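Local coordinates for Lmo0794 protein (Listeria monocytogenes, PDB 3EW7) that is of unknown function but has a Rossmann-type NAD(P)-binding fold and may act as an NAD(P)-dependent oxidoreductase, at residues K21-E26 / E197-N202; G13-E18 / I185-Y190. The protein carries 3 engineered substitutions. All blocks are in the same frame, centred on the assembly; numbering follows the deposited sequence.

How the contacts relate
From the N terminus, strand 2-6 leads into helix 11-22. This helix supplies 13-18 for contact 2, and its last residues with the turn after it, 21-26, supply contact 1 as the chain enters strand 26-31. The chain then builds most of the parallel sheet before helix 187-199 returns alongside. Its start, 185-190, closes the loop of contact 2, and its end, 197-202, closes that of contact 1. The segments alternate along the chain, so the two loops cross rather than nest. The start of helix 187-199 lies against the N-terminal half of helix 11-22, and the two helix ends come together, so the helices run broadly in the same sense, with contact centres about 13 Å apart.

Contact 1: residues K21-E26 / E197-N202; sequences KNRGHE and EIERPN
Arg23 lays the edge of its guanidinium group against the carboxylate of Glu199. Its NE and NH2 both hydrogen-bond to the same oxygen, Glu199 OE1, at 3.2 and 3.0 Å as part of a salt bridge, a side-on grip with two nitrogens on one acceptor. The oxygen lies close to the guanidinium plane, but both donors approach it from above one face of the carboxylate, since the two planes are turned 51° apart. The bends of Arg23 at chi2 and chi3 swing NE and NH2 round to this oxygen.

Arg200, next along the chain, takes the same OE1 with its NH2 at 2.7 Å, so Glu199 sits between two arginines and probably offsets their mutual repulsion. The same NH2 of Arg23 has its strongest partner in Asp196, one turn back on helix 187-199, and Glu19 takes NH1. The other carboxylate oxygen of Glu199 faces the edge of the His25 ring, with OE2 3.0 Å from CE1. His25 ND1 points back to Ala20 O in a weak hydrogen bond, which links the ring to the end of helix 11-22.

This salt-bridge network is a surface contact. It joins the C-terminal ends of two neighbouring helices in a Rossmann-type fold, at the turn where the first beta-alpha-beta unit passes from helix 11-22 into strand 26-31.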
loop_
_atom_site.group_PDB
_atom_site.type_symbol
_atom_site.label_atom_id
_atom_site.label_comp_id
_atom_site.label_asym_id
_atom_site.label_seq_id
_atom_site.Cartn_x
_atom_site.Cartn_y
_atom_site.Cartn_z
ATOM N N LYS A 21 8.557 -8.560 -6.390
ATOM C CA LYS A 21 9.272 -9.833 -6.382
ATOM C C LYS A 21 10.144 -9.953 -7.627
ATOM O O LYS A 21 11.313 -10.348 -7.551
ATOM C CB LYS A 21 8.260 -10.984 -6.360
ATOM C CG LYS A 21 8.859 -12.390 -6.375
ATOM C CD LYS A 21 7.924 -13.363 -7.118
ATOM C CE LYS A 21 8.402 -14.822 -7.070
ATOM N NZ LYS A 21 7.723 -15.619 -5.993
ATOM N N ASN A 22 9.563 -9.604 -8.770
ATOM C CA ASN A 22 10.253 -9.685 -10.047
ATOM C C ASN A 22 11.432 -8.740 -10.117
ATOM O O ASN A 22 12.401 -9.016 -10.820
ATOM C CB ASN A 22 9.292 -9.410 -11.208
ATOM C CG ASN A 22 8.231 -10.488 -11.356
ATOM O OD1 ASN A 22 8.480 -11.666 -11.078
ATOM N ND2 ASN A 22 7.048 -10.094 -11.805
ATOM N N ARG A 23 11.361 -7.615 -9.410
ATOM C CA ARG A 23 12.487 -6.695 -9.438
ATOM C C ARG A 23 13.561 -7.124 -8.438
ATOM O O ARG A 23 14.516 -6.393 -8.178
ATOM C CB ARG A 23 12.013 -5.253 -9.223
ATOM C CG ARG A 23 11.865 -4.540 -10.546
ATOM C CD ARG A 23 10.654 -3.645 -10.664
ATOM N NE ARG A 23 11.011 -2.237 -10.538
ATOM C CZ ARG A 23 10.438 -1.244 -11.215
ATOM N NH1 ARG A 23 9.469 -1.486 -12.091
ATOM N NH2 ARG A 23 10.827 0.003 -10.997
ATOM N N GLY A 24 13.391 -8.331 -7.895
ATOM C CA GLY A 24 14.365 -8.907 -6.986
ATOM C C GLY A 24 14.321 -8.596 -5.508
ATOM O O GLY A 24 15.312 -8.831 -4.808
ATOM N N HIS A 25 13.189 -8.100 -5.013
ATOM C CA HIS A 25 13.067 -7.753 -3.595
ATOM C C HIS A 25 12.493 -8.844 -2.698
ATOM O O HIS A 25 11.807 -9.742 -3.183
ATOM C CB HIS A 25 12.205 -6.506 -3.443
ATOM C CG HIS A 25 12.792 -5.295 -4.082
ATOM N ND1 HIS A 25 12.394 -4.835 -5.316
ATOM C CD2 HIS A 25 13.775 -4.464 -3.667
ATOM C CE1 HIS A 25 13.105 -3.769 -5.634
ATOM N NE2 HIS A 25 13.950 -3.522 -4.648
ATOM N N GLU A 26 12.782 -8.767 -1.397
ATOM C CA GLU A 26 12.245 -9.728 -0.437
ATOM C C GLU A 26 10.868 -9.198 -0.061
ATOM O O GLU A 26 10.742 -8.261 0.730
ATOM C CB GLU A 26 13.111 -9.815 0.815
ATOM C CG GLU A 26 14.498 -10.368 0.592
ATOM C CD GLU A 26 15.323 -10.382 1.873
ATOM O OE1 GLU A 26 16.560 -10.558 1.789
ATOM O OE2 GLU A 26 14.730 -10.223 2.969
ATOM N N GLU A 197 8.920 4.542 -7.722
ATOM C CA GLU A 197 8.920 5.479 -6.624
ATOM C C GLU A 197 9.612 4.867 -5.363
ATOM O O GLU A 197 10.210 5.608 -4.577
ATOM C CB GLU A 197 7.483 5.907 -6.288
ATOM C CG GLU A 197 7.401 6.912 -5.171
ATOM C CD GLU A 197 8.322 8.094 -5.403
ATOM O OE1 GLU A 197 8.623 8.404 -6.581
ATOM O OE2 GLU A 197 8.734 8.724 -4.408
ATOM N N ILE A 198 9.571 3.536 -5.207
ATOM C CA ILE A 198 10.169 2.841 -4.075
ATOM C C ILE A 198 11.702 2.749 -4.225
ATOM O O ILE A 198 12.473 2.928 -3.249
ATOM C CB ILE A 198 9.591 1.441 -3.965
ATOM C CG1 ILE A 198 8.160 1.488 -3.447
ATOM C CG2 ILE A 198 10.449 0.589 -3.083
ATOM C CD1 ILE A 198 7.485 0.147 -3.295
ATOM N N GLU A 199 12.147 2.491 -5.450
ATOM C CA GLU A 199 13.572 2.374 -5.777
ATOM C C GLU A 199 14.269 3.745 -5.986
ATOM O O GLU A 199 15.448 3.952 -5.644
ATOM C CB GLU A 199 13.681 1.499 -7.041
ATOM C CG GLU A 199 13.124 0.051 -6.941
ATOM C CD GLU A 199 13.395 -0.816 -8.191
ATOM O OE1 GLU A 199 13.262 -0.337 -9.336
ATOM O OE2 GLU A 199 13.705 -2.010 -8.041
ATOM N N ARG A 200 13.514 4.684 -6.537
ATOM C CA ARG A 200 14.039 6.011 -6.781
ATOM C C ARG A 200 13.059 7.086 -6.344
ATOM O O ARG A 200 12.434 7.763 -7.160
ATOM C CB ARG A 200 14.397 6.162 -8.258
ATOM C CG ARG A 200 15.629 5.367 -8.700
ATOM C CD ARG A 200 15.602 5.035 -10.193
ATOM N NE ARG A 200 15.556 3.586 -10.394
ATOM C CZ ARG A 200 14.455 2.888 -10.666
ATOM N NH1 ARG A 200 13.281 3.497 -10.786
ATOM N NH2 ARG A 200 14.533 1.572 -10.811
ATOM N N PRO A 201 12.968 7.292 -4.997
ATOM C CA PRO A 201 12.086 8.278 -4.370
ATOM C C PRO A 201 12.103 9.661 -5.009
ATOM O O PRO A 201 13.162 10.260 -5.209
ATOM C CB PRO A 201 12.594 8.322 -2.938
ATOM C CG PRO A 201 13.102 6.949 -2.722
ATOM C CD PRO A 201 13.849 6.679 -3.988
ATOM N N ASN A 202 10.920 10.166 -5.324
ATOM C CA ASN A 202 10.791 11.493 -5.911
ATOM C C ASN A 202 9.648 12.199 -5.224
ATOM O O ASN A 202 9.398 13.382 -5.453
ATOM C CB ASN A 202 10.494 11.410 -7.411
ATOM C CG ASN A 202 11.708 11.728 -8.269
ATOM O OD1 ASN A 202 11.562 12.136 -9.423
ATOM N ND2 ASN A 202 12.910 11.536 -7.718
#

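Contact 2: residues G13-E18 / I185-Y190; sequences GSRILE and ISMEDY
Arg15 rests the aliphatic part of its side chain on selenomethionine Met187 and turns its charged end to Glu188. The carbon contact is between Arg15 CG and Met187 CG, 3.4 Å apart, with Arg15 CD 3.9 Å from the same Met187 CG; the two side chains slant across each other. Beyond them Arg15 NE forms a salt bridge with Glu188 OE2 at 3.2 Å. The carboxylate approaches the guanidinium obliquely, the two planes 38° apart, and the side chains of Arg15 and Glu188 run side by side in the same direction. Bends at chi2 and chi3 fold the arginine so that NE, rather than the terminal nitrogens, comes nearest the acid.

Met187 touches with its base. CG lies anti to the backbone N (chi1 -169°), and further bends at chi2 and chi3 carry the selenium end away from Arg15. The same side chain also packs on Arg11, Ala12 and Phe159.

The next shell is the start of helix 187-199. Ser186 is its N-cap and forms a capping box with Asp189: the backbone N of Ser186 donates to Asp189 OD2 in a weak bond of 3.4 Å, while a weak bond from Glu188 N to Ser186 OG is doubtful, since that oxygen is poorly placed. Met187 and Glu188 follow directly in the first turn of the helix that this box opens.

Deeper in, Ile16 and Tyr190 both pack on Val101 of strand 97-101, and Ile16 also touches Val194. Gly13 closes the GxxGxxG run that follows strand 2-6, a signature consistent with dinucleotide binding. The contact thus joins the N-terminal half of helix 11-22 to the first turn of helix 187-199, side by side on one face of the parallel sheet.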
loop_
_atom_site.group_PDB
_atom_site.type_symbol
_atom_site.label_atom_id
_atom_site.label_comp_id
_atom_site.label_asym_id
_atom_site.label_seq_id
_atom_site.Cartn_x
_atom_site.Cartn_y
_atom_site.Cartn_z
ATOM N N GLY A 13 -2.730 -4.519 -5.076
ATOM C CA GLY A 13 -1.679 -5.084 -4.257
ATOM C C GLY A 13 -1.101 -6.352 -4.817
ATOM O O GLY A 13 0.053 -6.692 -4.565
ATOM N N SER A 14 -1.908 -7.053 -5.592
ATOM C CA SER A 14 -1.483 -8.308 -6.184
ATOM C C SER A 14 -0.322 -8.119 -7.171
ATOM O O SER A 14 0.649 -8.898 -7.172
ATOM C CB SER A 14 -2.674 -8.954 -6.884
ATOM O OG SER A 14 -2.525 -10.357 -6.920
ATOM N N ARG A 15 -0.419 -7.091 -8.009
ATOM C CA ARG A 15 0.626 -6.828 -8.992
ATOM C C ARG A 15 1.787 -6.168 -8.289
ATOM O O ARG A 15 2.932 -6.562 -8.478
ATOM C CB ARG A 15 0.142 -5.889 -10.101
ATOM C CG ARG A 15 -1.362 -5.822 -10.293
ATOM C CD ARG A 15 -1.910 -6.883 -11.242
ATOM N NE ARG A 15 -0.864 -7.688 -11.871
ATOM C CZ ARG A 15 -0.622 -8.964 -11.580
ATOM N NH1 ARG A 15 -1.354 -9.594 -10.662
ATOM N NH2 ARG A 15 0.349 -9.610 -12.212
ATOM N N ILE A 16 1.491 -5.151 -7.487
ATOM C CA ILE A 16 2.541 -4.463 -6.770
ATOM C C ILE A 16 3.476 -5.510 -6.192
ATOM O O ILE A 16 4.696 -5.360 -6.220
ATOM C CB ILE A 16 1.971 -3.589 -5.656
ATOM C CG1 ILE A 16 1.224 -2.407 -6.287
ATOM C CG2 ILE A 16 3.089 -3.109 -4.745
ATOM C CD1 ILE A 16 0.755 -1.356 -5.301
ATOM N N LEU A 17 2.904 -6.599 -5.707
ATOM C CA LEU A 17 3.712 -7.660 -5.141
ATOM C C LEU A 17 4.515 -8.356 -6.216
ATOM O O LEU A 17 5.725 -8.530 -6.061
ATOM C CB LEU A 17 2.837 -8.671 -4.395
ATOM C CG LEU A 17 3.600 -9.878 -3.835
ATOM C CD1 LEU A 17 3.052 -10.305 -2.479
ATOM C CD2 LEU A 17 3.532 -11.014 -4.855
ATOM N N GLU A 18 3.855 -8.764 -7.299
ATOM C CA GLU A 18 4.561 -9.437 -8.398
ATOM C C GLU A 18 5.738 -8.598 -8.880
ATOM O O GLU A 18 6.879 -9.052 -8.860
ATOM C CB GLU A 18 3.619 -9.715 -9.583
ATOM C CG GLU A 18 2.746 -10.962 -9.427
ATOM C CD GLU A 18 3.552 -12.200 -9.032
ATOM O OE1 GLU A 18 4.564 -12.506 -9.708
ATOM O OE2 GLU A 18 3.167 -12.869 -8.041
ATOM N N ILE A 185 -5.072 3.319 -18.500
ATOM C CA ILE A 185 -4.123 2.569 -17.671
ATOM C C ILE A 185 -4.314 1.128 -17.149
ATOM O O ILE A 185 -5.359 0.761 -16.606
ATOM C CB ILE A 185 -3.733 3.498 -16.485
ATOM C CG1 ILE A 185 -2.344 4.090 -16.747
ATOM C CG2 ILE A 185 -3.879 2.781 -15.147
ATOM C CD1 ILE A 185 -1.197 3.116 -16.582
ATOM N N SER A 186 -3.250 0.336 -17.307
ATOM C CA SER A 186 -3.205 -1.054 -16.863
ATOM C C SER A 186 -2.737 -1.100 -15.409
ATOM O O SER A 186 -1.938 -0.273 -14.989
ATOM C CB SER A 186 -2.228 -1.846 -17.738
ATOM O OG SER A 186 -2.025 -3.153 -17.235
HETATM N N MSE A 187 -3.232 -2.067 -14.645
HETATM C CA MSE A 187 -2.844 -2.187 -13.246
HETATM C C MSE A 187 -1.352 -2.480 -13.127
HETATM O O MSE A 187 -0.679 -1.984 -12.226
HETATM C CB MSE A 187 -3.652 -3.299 -12.567
HETATM C CG MSE A 187 -3.522 -3.339 -11.044
HETATM SE SE MSE A 187 -4.046 -1.691 -10.119
HETATM C CE MSE A 187 -5.971 -1.766 -10.331
ATOM N N GLU A 188 -0.837 -3.288 -14.045
ATOM C CA GLU A 188 0.574 -3.633 -14.018
ATOM C C GLU A 188 1.445 -2.411 -14.299
ATOM O O GLU A 188 2.591 -2.353 -13.858
ATOM C CB GLU A 188 0.882 -4.772 -15.009
ATOM C CG GLU A 188 -0.174 -5.012 -16.087
ATOM C CD GLU A 188 -1.437 -5.706 -15.565
ATOM O OE1 GLU A 188 -2.559 -5.198 -15.816
ATOM O OE2 GLU A 188 -1.307 -6.769 -14.916
ATOM N N ASP A 189 0.910 -1.429 -15.021
ATOM C CA ASP A 189 1.681 -0.219 -15.296
ATOM C C ASP A 189 1.789 0.566 -13.995
ATOM O O ASP A 189 2.834 1.144 -13.690
ATOM C CB ASP A 189 1.004 0.663 -16.352
ATOM C CG ASP A 189 1.009 0.041 -17.737
ATOM O OD1 ASP A 189 2.046 -0.541 -18.142
ATOM O OD2 ASP A 189 -0.025 0.154 -18.432
ATOM N N TYR A 190 0.693 0.570 -13.239
ATOM C CA TYR A 190 0.609 1.266 -11.968
ATOM C C TYR A 190 1.604 0.643 -10.999
ATOM O O TYR A 190 2.250 1.348 -10.221
ATOM C CB TYR A 190 -0.826 1.173 -11.427
ATOM C CG TYR A 190 -1.142 2.092 -10.259
ATOM C CD1 TYR A 190 -0.788 3.443 -10.290
ATOM C CD2 TYR A 190 -1.800 1.610 -9.126
ATOM C CE1 TYR A 190 -1.074 4.291 -9.214
ATOM C CE2 TYR A 190 -2.094 2.449 -8.052
ATOM C CZ TYR A 190 -1.726 3.786 -8.102
ATOM O OH TYR A 190 -1.997 4.607 -7.035
#